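PDB 6HDX: 2-hydroxyisobutyryl-CoA synthetase from Aquincola tertiaricarbonis, which is an acyl-CoA synthetase of the ANL superfamily of AMP-binding enzymes, with a large N-terminal domain and a smaller C-terminal domain. Local coordinates for residues His123-Ser128 with Leu174-Trp179; Ala279-Phe284 with Gln335-Leu340; Gly323-Thr328 with Asp344-Thr349. All blocks are in the same frame, centred on the assembly; numbering follows the deposited sequence.

Contact 1. Residues His123-Ser128 with Leu174-Trp179; sequences HVHGTS and LYMGSW. With 8LH ([[(2~{R},3~{S},4~{R},5~{R})-5-(6-aminopurin-9-yl)-3,4-bis(oxidanyl)oxolan-2-yl]methoxy-oxidanyl-phosphoryl] (2~{R})-2-methyl-3-oxidanyl-propanoate), chain B; HIU ((2R)-3-hydroxy-2-methylpropanoic acid), chain C.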
loop_
_atom_site.group_PDB
_atom_site.type_symbol
_atom_site.label_atom_id
_atom_site.label_comp_id
_atom_site.label_asym_id
_atom_site.label_seq_id
_atom_site.Cartn_x
_atom_site.Cartn_y
_atom_site.Cartn_z
ATOM N N HIS A 123 -6.276 -12.852 0.381
ATOM C CA HIS A 123 -6.330 -11.390 0.384
ATOM C C HIS A 123 -7.731 -10.900 0.165
ATOM O O HIS A 123 -8.489 -11.487 -0.620
ATOM C CB HIS A 123 -5.465 -10.809 -0.735
ATOM C CG HIS A 123 -4.087 -10.396 -0.350
ATOM N ND1 HIS A 123 -3.525 -9.246 -0.859
ATOM C CD2 HIS A 123 -3.150 -11.060 0.352
ATOM C CE1 HIS A 123 -2.277 -9.232 -0.435
ATOM N NE2 HIS A 123 -2.010 -10.301 0.303
ATOM N N VAL A 124 -8.055 -9.787 0.851
ATOM C CA VAL A 124 -9.318 -9.069 0.713
ATOM C C VAL A 124 -9.030 -7.691 0.101
ATOM O O VAL A 124 -8.195 -6.942 0.606
ATOM C CB VAL A 124 -10.172 -8.989 2.015
ATOM C CG1 VAL A 124 -11.488 -8.248 1.762
ATOM C CG2 VAL A 124 -10.453 -10.386 2.576
ATOM N N HIS A 125 -9.669 -7.405 -1.042
ATOM C CA HIS A 125 -9.604 -6.117 -1.729
ATOM C C HIS A 125 -11.022 -5.790 -2.177
ATOM O O HIS A 125 -11.963 -6.441 -1.738
ATOM C CB HIS A 125 -8.630 -6.174 -2.928
ATOM C CG HIS A 125 -7.219 -6.484 -2.548
ATOM N ND1 HIS A 125 -6.343 -5.488 -2.161
ATOM C CD2 HIS A 125 -6.587 -7.685 -2.478
ATOM C CE1 HIS A 125 -5.217 -6.111 -1.845
ATOM N NE2 HIS A 125 -5.303 -7.428 -2.050
ATOM N N GLY A 126 -11.175 -4.834 -3.067
ATOM C CA GLY A 126 -12.493 -4.491 -3.577
ATOM C C GLY A 126 -12.534 -3.273 -4.471
ATOM O O GLY A 126 -11.502 -2.790 -4.938
ATOM N N THR A 127 -13.739 -2.758 -4.672
ATOM C CA THR A 127 -14.024 -1.534 -5.441
ATOM C C THR A 127 -14.432 -0.400 -4.461
ATOM O O THR A 127 -14.842 -0.680 -3.322
ATOM C CB THR A 127 -15.160 -1.807 -6.456
ATOM O OG1 THR A 127 -16.364 -2.033 -5.724
ATOM C CG2 THR A 127 -14.886 -3.006 -7.345
ATOM N N SER A 128 -14.356 0.870 -4.916
ATOM C CA SER A 128 -14.744 2.059 -4.137
ATOM C C SER A 128 -15.304 3.160 -5.040
ATOM O O SER A 128 -15.010 3.191 -6.237
ATOM C CB SER A 128 -13.571 2.587 -3.312
ATOM O OG SER A 128 -12.515 3.102 -4.110
ATOM N N LEU A 174 -7.755 -0.994 -1.442
ATOM C CA LEU A 174 -8.762 -1.865 -2.073
ATOM C C LEU A 174 -8.418 -2.138 -3.542
ATOM O O LEU A 174 -8.669 -3.227 -4.039
ATOM C CB LEU A 174 -10.139 -1.170 -2.003
ATOM C CG LEU A 174 -10.827 -1.093 -0.634
ATOM C CD1 LEU A 174 -12.042 -0.247 -0.727
ATOM C CD2 LEU A 174 -11.211 -2.486 -0.115
ATOM N N TYR A 175 -7.849 -1.144 -4.224
ATOM C CA TYR A 175 -7.499 -1.130 -5.649
ATOM C C TYR A 175 -6.531 -2.248 -6.074
ATOM O O TYR A 175 -5.427 -2.357 -5.529
ATOM C CB TYR A 175 -6.963 0.259 -6.009
ATOM C CG TYR A 175 -6.610 0.429 -7.469
ATOM C CD1 TYR A 175 -7.580 0.294 -8.463
ATOM C CD2 TYR A 175 -5.320 0.778 -7.858
ATOM C CE1 TYR A 175 -7.271 0.496 -9.808
ATOM C CE2 TYR A 175 -5.003 0.997 -9.197
ATOM C CZ TYR A 175 -5.981 0.846 -10.168
ATOM O OH TYR A 175 -5.685 1.057 -11.484
ATOM N N MET A 176 -6.940 -3.061 -7.076
ATOM C CA MET A 176 -6.148 -4.217 -7.523
ATOM C C MET A 176 -4.915 -3.904 -8.345
ATOM O O MET A 176 -4.002 -4.743 -8.385
ATOM C CB MET A 176 -7.013 -5.236 -8.281
ATOM C CG MET A 176 -7.970 -6.032 -7.371
ATOM S SD MET A 176 -7.158 -6.985 -6.069
ATOM C CE MET A 176 -6.159 -8.150 -7.025
ATOM N N GLY A 177 -4.911 -2.756 -9.025
ATOM C CA GLY A 177 -3.837 -2.335 -9.904
ATOM C C GLY A 177 -2.448 -2.420 -9.326
ATOM O O GLY A 177 -1.563 -3.064 -9.904
ATOM N N SER A 178 -2.240 -1.723 -8.203
ATOM C CA SER A 178 -0.961 -1.673 -7.494
ATOM C C SER A 178 -0.499 -3.078 -7.047
ATOM O O SER A 178 0.636 -3.462 -7.342
ATOM C CB SER A 178 -1.088 -0.758 -6.286
ATOM O OG SER A 178 -2.175 -1.214 -5.493
ATOM N N TRP A 179 -1.396 -3.845 -6.375
ATOM C CA TRP A 179 -1.120 -5.203 -5.879
ATOM C C TRP A 179 -0.752 -6.124 -7.025
ATOM O O TRP A 179 0.196 -6.890 -6.906
ATOM C CB TRP A 179 -2.316 -5.788 -5.061
ATOM C CG TRP A 179 -2.630 -4.980 -3.835
ATOM C CD1 TRP A 179 -3.598 -4.030 -3.712
ATOM C CD2 TRP A 179 -1.868 -4.942 -2.614
ATOM N NE1 TRP A 179 -3.521 -3.433 -2.475
ATOM C CE2 TRP A 179 -2.463 -3.969 -1.781
ATOM C CE3 TRP A 179 -0.720 -5.620 -2.154
ATOM C CZ2 TRP A 179 -1.974 -3.678 -0.491
ATOM C CZ3 TRP A 179 -0.231 -5.332 -0.881
ATOM C CH2 TRP A 179 -0.866 -4.392 -0.055
HETATM C C1 8LH B . -8.974 1.124 -18.824
HETATM C C2 8LH B . -7.749 0.574 -18.862
HETATM C C3 8LH B . -6.973 0.773 -19.960
HETATM C C4 8LH B . -8.666 0.083 -16.955
HETATM N N1 8LH B . -7.424 1.442 -21.030
HETATM N N2 8LH B . -9.438 1.876 -19.848
HETATM O O1 8LH B . -6.010 -1.177 -13.232
HETATM C C5 8LH B . -6.620 -2.322 -13.784
HETATM C C6 8LH B . -7.798 -2.696 -12.870
HETATM C C7 8LH B . -7.328 -3.061 -11.450
HETATM C C8 8LH B . -8.859 -1.568 -12.823
HETATM O O2 8LH B . -8.589 -0.403 -13.122
HETATM O O3 8LH B . -10.099 -1.994 -12.444
HETATM P P1 8LH B . -11.277 -0.993 -12.106
HETATM O O4 8LH B . -10.615 -0.041 -11.051
HETATM O O5 8LH B . -12.505 -1.659 -11.661
HETATM O O6 8LH B . -11.596 -0.199 -13.456
HETATM C C9 8LH B . -11.846 -0.935 -14.653
HETATM C C10 8LH B . -12.229 0.056 -15.720
HETATM O O7 8LH B . -11.159 1.032 -15.842
HETATM C C11 8LH B . -12.276 -0.645 -17.020
HETATM O O8 8LH B . -13.563 -1.261 -17.216
HETATM C C12 8LH B . -12.028 0.537 -17.990
HETATM O O9 8LH B . -13.221 1.418 -18.130
HETATM C C13 8LH B . -10.930 1.282 -17.255
HETATM N N3 8LH B . -9.535 0.824 -17.650
HETATM N N4 8LH B . -7.566 -0.058 -17.693
HETATM C C14 8LH B . -8.685 2.039 -21.000
HETATM N N5 8LH B . -5.740 0.280 -19.982
HETATM O O1 HIU C . -7.422 -2.764 -15.207
HETATM C C1 HIU C . -7.718 -2.155 -14.025
HETATM O O2 HIU C . -8.201 -1.027 -13.955
HETATM C C2 HIU C . -7.239 -2.928 -12.767
HETATM C C3 HIU C . -7.961 -2.568 -11.454
HETATM C C4 HIU C . -5.786 -2.587 -12.587
HETATM O O3 HIU C . -5.602 -1.197 -12.789
HETATM O O HOH W 1 -9.979 -3.039 -7.096
#
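An aromatic cluster at the subunit interface, next to the ligand pocket, joins H123 and H125 of strand 121-126 to W179 in the first turn of helix 176-187. H125 comes in edge first: its CE1 sits over one face of the indole, offset toward the rim and 3.2 Å from W179 CD1, with the two planes inclined at 51°. H123 meets the six-membered ring of the same indole more nearly as a T, its plane at 82°. The imidazoles hold each other's rotation through a 2.8 Å hydrogen bond between H123 ND1 and H125 NE2, and S173 O takes both H125 ND1 and W179 NE1. H123 NE2 reaches E186 of the second subunit. M176 SD crosses beside H125, 3.6 Å from its CG. Between the backbones, G126 N gives a nearly straight 3.1 Å bond to L174 O, while water 1 ties G126 O (2.7 Å from the water O) to M176 N. Y175 swings clear of the strand, its CG trans to N (chi1 -178°), and presents its ring edge to 8LH. After G126 come T127 and the poorly ordered S128, consistent with the flexible glycine- and threonine-rich phosphate loop of the ANL fold.

Contact 2. Residues Ala279-Phe284 with Gln335-Leu340; sequences AEMSPF and QPMIRL. With HIU ((2R)-3-hydroxy-2-methylpropanoic acid), chain C; 8LH ([[(2~{R},3~{S},4~{R},5~{R})-5-(6-aminopurin-9-yl)-3,4-bis(oxidanyl)oxolan-2-yl]methoxy-oxidanyl-phosphoryl] (2~{R})-2-methyl-3-oxidanyl-propanoate), chain B.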
loop_
_atom_site.group_PDB
_atom_site.type_symbol
_atom_site.label_atom_id
_atom_site.label_comp_id
_atom_site.label_asym_id
_atom_site.label_seq_id
_atom_site.Cartn_x
_atom_site.Cartn_y
_atom_site.Cartn_z
ATOM N N ALA A 279 -10.542 -4.982 -12.380
ATOM C CA ALA A 279 -10.132 -5.508 -11.073
ATOM C C ALA A 279 -10.742 -6.879 -10.839
ATOM O O ALA A 279 -10.075 -7.757 -10.283
ATOM C CB ALA A 279 -10.579 -4.543 -9.974
ATOM N N GLU A 280 -12.012 -7.074 -11.269
ATOM C CA GLU A 280 -12.729 -8.361 -11.153
ATOM C C GLU A 280 -11.998 -9.425 -11.982
ATOM O O GLU A 280 -12.048 -10.621 -11.665
ATOM C CB GLU A 280 -14.176 -8.255 -11.683
ATOM C CG GLU A 280 -15.109 -7.365 -10.887
ATOM C CD GLU A 280 -15.000 -5.870 -11.165
ATOM O OE1 GLU A 280 -14.154 -5.450 -11.987
ATOM O OE2 GLU A 280 -15.759 -5.112 -10.529
ATOM N N MET A 281 -11.340 -8.968 -13.040
ATOM C CA MET A 281 -10.584 -9.783 -13.987
ATOM C C MET A 281 -9.097 -9.916 -13.668
ATOM O O MET A 281 -8.336 -10.223 -14.585
ATOM C CB MET A 281 -10.779 -9.277 -15.436
ATOM C CG MET A 281 -12.208 -9.383 -15.962
ATOM S SD MET A 281 -13.131 -10.902 -15.595
ATOM C CE MET A 281 -12.054 -12.184 -16.301
ATOM N N SER A 282 -8.657 -9.712 -12.403
ATOM C CA SER A 282 -7.233 -9.943 -12.089
ATOM C C SER A 282 -6.936 -11.430 -12.387
ATOM O O SER A 282 -7.767 -12.261 -12.036
ATOM C CB SER A 282 -6.912 -9.641 -10.632
ATOM O OG SER A 282 -7.166 -8.284 -10.329
ATOM N N PRO A 283 -5.839 -11.818 -13.088
ATOM C CA PRO A 283 -4.735 -10.996 -13.646
ATOM C C PRO A 283 -5.211 -10.042 -14.756
ATOM O O PRO A 283 -5.482 -10.465 -15.872
ATOM C CB PRO A 283 -3.744 -12.056 -14.163
ATOM C CG PRO A 283 -4.594 -13.277 -14.451
ATOM C CD PRO A 283 -5.660 -13.254 -13.390
ATOM N N PHE A 284 -5.335 -8.750 -14.428
ATOM C CA PHE A 284 -5.868 -7.696 -15.305
ATOM C C PHE A 284 -4.933 -7.306 -16.447
ATOM O O PHE A 284 -5.367 -6.612 -17.364
ATOM C CB PHE A 284 -6.275 -6.455 -14.482
ATOM C CG PHE A 284 -5.142 -5.908 -13.659
ATOM C CD1 PHE A 284 -4.157 -5.114 -14.244
ATOM C CD2 PHE A 284 -5.034 -6.212 -12.301
ATOM C CE1 PHE A 284 -3.080 -4.645 -13.491
ATOM C CE2 PHE A 284 -3.977 -5.704 -11.544
ATOM C CZ PHE A 284 -3.008 -4.931 -12.146
ATOM N N GLN A 335 -13.776 -16.628 -6.864
ATOM C CA GLN A 335 -14.572 -15.616 -7.589
ATOM C C GLN A 335 -14.294 -15.667 -9.111
ATOM O O GLN A 335 -13.970 -14.628 -9.701
ATOM C CB GLN A 335 -14.383 -14.202 -7.010
ATOM C CG GLN A 335 -14.869 -14.059 -5.543
ATOM C CD GLN A 335 -14.755 -12.637 -5.031
ATOM O OE1 GLN A 335 -13.738 -11.969 -5.204
ATOM N NE2 GLN A 335 -15.797 -12.139 -4.389
ATOM N N PRO A 336 -14.365 -16.859 -9.778
ATOM C CA PRO A 336 -14.069 -16.881 -11.228
ATOM C C PRO A 336 -15.154 -16.135 -11.992
ATOM O O PRO A 336 -16.337 -16.235 -11.645
ATOM C CB PRO A 336 -14.024 -18.378 -11.573
ATOM C CG PRO A 336 -14.876 -19.044 -10.539
ATOM C CD PRO A 336 -14.734 -18.209 -9.282
ATOM N N MET A 337 -14.731 -15.338 -12.984
ATOM C CA MET A 337 -15.609 -14.527 -13.823
ATOM C C MET A 337 -15.778 -15.197 -15.152
ATOM O O MET A 337 -14.796 -15.496 -15.825
ATOM C CB MET A 337 -15.069 -13.089 -13.996
ATOM C CG MET A 337 -15.025 -12.284 -12.711
ATOM S SD MET A 337 -16.649 -11.692 -12.172
ATOM C CE MET A 337 -17.089 -12.962 -10.935
ATOM N N ILE A 338 -17.031 -15.518 -15.490
ATOM C CA ILE A 338 -17.366 -16.191 -16.734
ATOM C C ILE A 338 -18.284 -15.280 -17.532
ATOM O O ILE A 338 -19.446 -15.075 -17.165
ATOM C CB ILE A 338 -17.928 -17.634 -16.531
ATOM C CG1 ILE A 338 -17.024 -18.442 -15.585
ATOM C CG2 ILE A 338 -18.070 -18.339 -17.884
ATOM C CD1 ILE A 338 -17.642 -19.682 -15.031
ATOM N N ARG A 339 -17.747 -14.764 -18.638
ATOM C CA ARG A 339 -18.410 -13.822 -19.533
ATOM C C ARG A 339 -18.818 -12.575 -18.752
ATOM O O ARG A 339 -19.973 -12.156 -18.812
ATOM C CB ARG A 339 -19.605 -14.427 -20.327
ATOM C CG ARG A 339 -19.314 -15.723 -21.052
ATOM C CD ARG A 339 -19.369 -15.550 -22.565
ATOM N NE ARG A 339 -20.705 -15.201 -23.021
ATOM C CZ ARG A 339 -20.972 -14.420 -24.058
ATOM N NH1 ARG A 339 -19.986 -13.915 -24.790
ATOM N NH2 ARG A 339 -22.227 -14.146 -24.379
ATOM N N LEU A 340 -17.869 -11.989 -17.999
ATOM C CA LEU A 340 -18.133 -10.715 -17.331
ATOM C C LEU A 340 -18.125 -9.588 -18.406
ATOM O O LEU A 340 -17.163 -9.441 -19.179
ATOM C CB LEU A 340 -17.127 -10.401 -16.193
ATOM C CG LEU A 340 -17.236 -8.988 -15.534
ATOM C CD1 LEU A 340 -18.562 -8.821 -14.776
ATOM C CD2 LEU A 340 -16.085 -8.739 -14.577
HETATM O O1 HIU C . -7.422 -2.764 -15.207
HETATM C C1 HIU C . -7.718 -2.155 -14.025
HETATM O O2 HIU C . -8.201 -1.027 -13.955
HETATM C C2 HIU C . -7.239 -2.928 -12.767
HETATM C C3 HIU C . -7.961 -2.568 -11.454
HETATM C C4 HIU C . -5.786 -2.587 -12.587
HETATM O O3 HIU C . -5.602 -1.197 -12.789
HETATM C C1 8LH B . -8.974 1.124 -18.824
HETATM C C2 8LH B . -7.749 0.574 -18.862
HETATM C C3 8LH B . -6.973 0.773 -19.960
HETATM C C4 8LH B . -8.666 0.083 -16.955
HETATM N N1 8LH B . -7.424 1.442 -21.030
HETATM N N2 8LH B . -9.438 1.876 -19.848
HETATM O O1 8LH B . -6.010 -1.177 -13.232
HETATM C C5 8LH B . -6.620 -2.322 -13.784
HETATM C C6 8LH B . -7.798 -2.696 -12.870
HETATM C C7 8LH B . -7.328 -3.061 -11.450
HETATM C C8 8LH B . -8.859 -1.568 -12.823
HETATM O O2 8LH B . -8.589 -0.403 -13.122
HETATM O O3 8LH B . -10.099 -1.994 -12.444
HETATM P P1 8LH B . -11.277 -0.993 -12.106
HETATM O O4 8LH B . -10.615 -0.041 -11.051
HETATM O O5 8LH B . -12.505 -1.659 -11.661
HETATM O O6 8LH B . -11.596 -0.199 -13.456
HETATM C C9 8LH B . -11.846 -0.935 -14.653
HETATM C C10 8LH B . -12.229 0.056 -15.720
HETATM O O7 8LH B . -11.159 1.032 -15.842
HETATM C C11 8LH B . -12.276 -0.645 -17.020
HETATM O O8 8LH B . -13.563 -1.261 -17.216
HETATM C C12 8LH B . -12.028 0.537 -17.990
HETATM O O9 8LH B . -13.221 1.418 -18.130
HETATM C C13 8LH B . -10.930 1.282 -17.255
HETATM N N3 8LH B . -9.535 0.824 -17.650
HETATM N N4 8LH B . -7.566 -0.058 -17.693
HETATM C C14 8LH B . -8.685 2.039 -21.000
HETATM N N5 8LH B . -5.740 0.280 -19.982
HETATM O O HOH W 2 -13.215 -11.961 -9.614
#
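M281 pushes its sulfur against M337: SD lies only 3.3 Å from M337 CB, a tight fit; no direct hydrogen bond joins the two segments. The M281 chain makes this possible by curling. Its CB points neither at nor away from the other loop, but bends at chi2 (-43°) and chi3 (-57°) bring the thioether round to 335-340. M337 does the reverse, setting out toward M281 and then folding its own end away, so the two side chains meet at a slant and mainly through M281 SD and M337 CB. L340, with CG anti to the backbone N (chi1 173°), slides past M281 in the opposite direction and puts CD2 3.8 Å from M281 SD. That same methyl sits 3.5 Å from E280 CB. The side chain of E280 joins mainly through CB, a bend at chi2 carrying the carboxylate off, and its backbone O lies 3.6 Å from M337 CG. Water 2 supplies the polar link, donating to E280 O (2.7 Å from the water O) and to Q335 O (2.8 Å).

The shape of 279-284 comes from a type I turn in which A279 O accepts both S282 N and S282 OG from one side of its plane. A cis peptide before P283 follows, and F284 offers a ring face to the acyl site, where HIU and the acyl part of 8LH are modelled in overlapping positions.

L100 of helix 97-106 packs on M337 and L340, strand 322-329 lies against M281 through Y327 and H329, and helix 141-157 rests on S282 and P283.

Contact 3. Residues Gly323-Thr328 with Asp344-Thr349; sequences GTPVYT and DLTLWT. With 8LH ([[(2~{R},3~{S},4~{R},5~{R})-5-(6-aminopurin-9-yl)-3,4-bis(oxidanyl)oxolan-2-yl]methoxy-oxidanyl-phosphoryl] (2~{R})-2-methyl-3-oxidanyl-propanoate), chain B.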
loop_
_atom_site.group_PDB
_atom_site.type_symbol
_atom_site.label_atom_id
_atom_site.label_comp_id
_atom_site.label_asym_id
_atom_site.label_seq_id
_atom_site.Cartn_x
_atom_site.Cartn_y
_atom_site.Cartn_z
ATOM N N GLY A 323 -16.616 -3.069 -30.446
ATOM C CA GLY A 323 -17.511 -3.761 -29.534
ATOM C C GLY A 323 -17.084 -3.620 -28.086
ATOM O O GLY A 323 -16.167 -2.856 -27.752
ATOM N N THR A 324 -17.760 -4.363 -27.217
ATOM C CA THR A 324 -17.492 -4.350 -25.796
ATOM C C THR A 324 -16.759 -5.619 -25.335
ATOM O O THR A 324 -17.249 -6.724 -25.566
ATOM C CB THR A 324 -18.775 -4.045 -24.977
ATOM O OG1 THR A 324 -18.397 -3.798 -23.631
ATOM C CG2 THR A 324 -19.829 -5.158 -25.019
ATOM N N PRO A 325 -15.588 -5.477 -24.667
ATOM C CA PRO A 325 -14.910 -6.674 -24.109
ATOM C C PRO A 325 -15.757 -7.439 -23.072
ATOM O O PRO A 325 -16.354 -6.857 -22.156
ATOM C CB PRO A 325 -13.647 -6.099 -23.456
ATOM C CG PRO A 325 -13.439 -4.752 -24.116
ATOM C CD PRO A 325 -14.831 -4.241 -24.377
ATOM N N VAL A 326 -15.823 -8.758 -23.249
ATOM C CA VAL A 326 -16.505 -9.713 -22.377
ATOM C C VAL A 326 -15.368 -10.675 -21.993
ATOM O O VAL A 326 -14.615 -11.131 -22.867
ATOM C CB VAL A 326 -17.746 -10.376 -23.064
ATOM C CG1 VAL A 326 -18.253 -11.603 -22.298
ATOM C CG2 VAL A 326 -18.882 -9.359 -23.279
ATOM N N TYR A 327 -15.158 -10.869 -20.680
ATOM C CA TYR A 327 -14.004 -11.627 -20.214
ATOM C C TYR A 327 -14.326 -12.864 -19.399
ATOM O O TYR A 327 -15.256 -12.845 -18.592
ATOM C CB TYR A 327 -13.084 -10.725 -19.378
ATOM C CG TYR A 327 -12.608 -9.430 -20.003
ATOM C CD1 TYR A 327 -11.557 -9.419 -20.921
ATOM C CD2 TYR A 327 -13.093 -8.201 -19.559
ATOM C CE1 TYR A 327 -11.024 -8.219 -21.400
ATOM C CE2 TYR A 327 -12.559 -6.996 -20.020
ATOM C CZ TYR A 327 -11.531 -7.013 -20.947
ATOM O OH TYR A 327 -11.029 -5.831 -21.422
ATOM N N THR A 328 -13.489 -13.922 -19.576
ATOM C CA THR A 328 -13.575 -15.176 -18.833
ATOM C C THR A 328 -12.219 -15.628 -18.285
ATOM O O THR A 328 -11.276 -15.800 -19.057
ATOM C CB THR A 328 -14.243 -16.299 -19.658
ATOM O OG1 THR A 328 -15.553 -15.886 -20.060
ATOM C CG2 THR A 328 -14.326 -17.630 -18.874
ATOM N N ASP A 344 -17.189 -1.509 -21.641
ATOM C CA ASP A 344 -16.214 -0.619 -22.274
ATOM C C ASP A 344 -16.317 -0.708 -23.764
ATOM O O ASP A 344 -16.945 -1.631 -24.267
ATOM C CB ASP A 344 -14.783 -0.976 -21.844
ATOM C CG ASP A 344 -14.542 -0.803 -20.362
ATOM O OD1 ASP A 344 -14.813 0.286 -19.854
ATOM O OD2 ASP A 344 -14.053 -1.771 -19.711
ATOM N N LEU A 345 -15.677 0.230 -24.484
ATOM C CA LEU A 345 -15.642 0.178 -25.934
ATOM C C LEU A 345 -14.205 0.012 -26.403
ATOM O O LEU A 345 -13.291 0.600 -25.821
ATOM C CB LEU A 345 -16.313 1.405 -26.591
ATOM C CG LEU A 345 -16.632 1.233 -28.075
ATOM C CD1 LEU A 345 -17.825 0.310 -28.285
ATOM C CD2 LEU A 345 -16.830 2.568 -28.765
ATOM N N THR A 346 -14.017 -0.813 -27.444
ATOM C CA THR A 346 -12.736 -1.078 -28.094
ATOM C C THR A 346 -12.974 -1.522 -29.550
ATOM O O THR A 346 -14.110 -1.701 -29.982
ATOM C CB THR A 346 -11.902 -2.125 -27.290
ATOM O OG1 THR A 346 -10.559 -2.102 -27.752
ATOM C CG2 THR A 346 -12.433 -3.546 -27.423
ATOM N N LEU A 347 -11.880 -1.714 -30.273
ATOM C CA LEU A 347 -11.774 -2.261 -31.615
ATOM C C LEU A 347 -10.709 -3.355 -31.511
ATOM O O LEU A 347 -9.638 -3.129 -30.918
ATOM C CB LEU A 347 -11.314 -1.192 -32.627
ATOM C CG LEU A 347 -11.479 -1.579 -34.109
ATOM C CD1 LEU A 347 -11.878 -0.395 -34.933
ATOM C CD2 LEU A 347 -10.212 -2.174 -34.680
ATOM N N TRP A 348 -10.990 -4.515 -32.117
ATOM C CA TRP A 348 -10.036 -5.611 -32.148
ATOM C C TRP A 348 -9.741 -6.035 -33.579
ATOM O O TRP A 348 -10.592 -5.903 -34.452
ATOM C CB TRP A 348 -10.427 -6.801 -31.213
ATOM C CG TRP A 348 -11.543 -7.734 -31.637
ATOM C CD1 TRP A 348 -12.529 -7.501 -32.555
ATOM C CD2 TRP A 348 -11.818 -9.026 -31.075
ATOM N NE1 TRP A 348 -13.380 -8.585 -32.622
ATOM C CE2 TRP A 348 -12.958 -9.539 -31.736
ATOM C CE3 TRP A 348 -11.213 -9.800 -30.063
ATOM C CZ2 TRP A 348 -13.511 -10.787 -31.412
ATOM C CZ3 TRP A 348 -11.755 -11.035 -29.752
ATOM C CH2 TRP A 348 -12.897 -11.514 -30.411
ATOM N N THR A 349 -8.499 -6.460 -33.823
ATOM C CA THR A 349 -8.011 -6.952 -35.118
ATOM C C THR A 349 -7.244 -8.251 -34.851
ATOM O O THR A 349 -6.936 -8.550 -33.690
ATOM C CB THR A 349 -7.124 -5.905 -35.821
ATOM O OG1 THR A 349 -6.016 -5.575 -34.977
ATOM C CG2 THR A 349 -7.898 -4.640 -36.243
HETATM C C1 8LH B . -8.974 1.124 -18.824
HETATM C C2 8LH B . -7.749 0.574 -18.862
HETATM C C3 8LH B . -6.973 0.773 -19.960
HETATM C C4 8LH B . -8.666 0.083 -16.955
HETATM N N1 8LH B . -7.424 1.442 -21.030
HETATM N N2 8LH B . -9.438 1.876 -19.848
HETATM O O1 8LH B . -6.010 -1.177 -13.232
HETATM C C5 8LH B . -6.620 -2.322 -13.784
HETATM C C6 8LH B . -7.798 -2.696 -12.870
HETATM C C7 8LH B . -7.328 -3.061 -11.450
HETATM C C8 8LH B . -8.859 -1.568 -12.823
HETATM O O2 8LH B . -8.589 -0.403 -13.122
HETATM O O3 8LH B . -10.099 -1.994 -12.444
HETATM P P1 8LH B . -11.277 -0.993 -12.106
HETATM O O4 8LH B . -10.615 -0.041 -11.051
HETATM O O5 8LH B . -12.505 -1.659 -11.661
HETATM O O6 8LH B . -11.596 -0.199 -13.456
HETATM C C9 8LH B . -11.846 -0.935 -14.653
HETATM C C10 8LH B . -12.229 0.056 -15.720
HETATM O O7 8LH B . -11.159 1.032 -15.842
HETATM C C11 8LH B . -12.276 -0.645 -17.020
HETATM O O8 8LH B . -13.563 -1.261 -17.216
HETATM C C12 8LH B . -12.028 0.537 -17.990
HETATM O O9 8LH B . -13.221 1.418 -18.130
HETATM C C13 8LH B . -10.930 1.282 -17.255
HETATM N N3 8LH B . -9.535 0.824 -17.650
HETATM N N4 8LH B . -7.566 -0.058 -17.693
HETATM C C14 8LH B . -8.685 2.039 -21.000
HETATM N N5 8LH B . -5.740 0.280 -19.982
HETATM O O HOH W 3 -11.959 -3.518 -20.298
#
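D344 O is gripped by two groups of T324. The hydroxyl OG1 of T324 donates to D344 O at 2.7 Å, in the carbonyl plane and on a lone pair, and T324 CA makes a C-H...O contact of 3.2 Å with the same oxygen. Rotating OG1 anti to the T324 backbone N (chi1 -169°) is what carries the hydroxyl over to the neighbouring strand. Next to it, G323 and T346 form an antiparallel hydrogen-bonded pair: G323 N to T346 O is 2.9 Å and T346 N to G323 O is 3.0 Å. The short segments cross at 106°, and the pairing is carried on toward the turn by P325 with S342 and Y327 with L340. P325 CG packs on the methyl CG2 of T346, whose OG1 is bonded to G365 O.

The D344 carboxylate turns to 8LH and takes one ribose hydroxyl on each oxygen, O9 on OD1 and O8 on OD2, both at 2.6 Å. OD2 has a second donor in water 3, which also meets Y327 OH. Three short bonds thus hold the carboxylate and fix its rotation, consistent with an ionised group accepting from a vicinal diol, as in other ANL enzymes, its backbone tied to strand 322-329 by T324.

All three contacts are largely buried and include residues that touch 8LH, but what holds the segments together differs. Contact 1 is aromatic and lies against the second subunit; contact 2 is thioether and methyl packing between two loops; contact 3 is a polar pairing within the hairpin of strands 322-329 and 340-347. Contacts 2 and 3 share that hairpin: L340 N probably bonds Y327 O, and R339 and L340 both face Y327 in a G1 bulge. Contact 1 meets contact 2 where F284 packs on M176 and G177, beside HIU. Contacts 1 and 3, about 12 Å apart at their nearest atoms, lie at different parts of 8LH, the acyl group and the ribose.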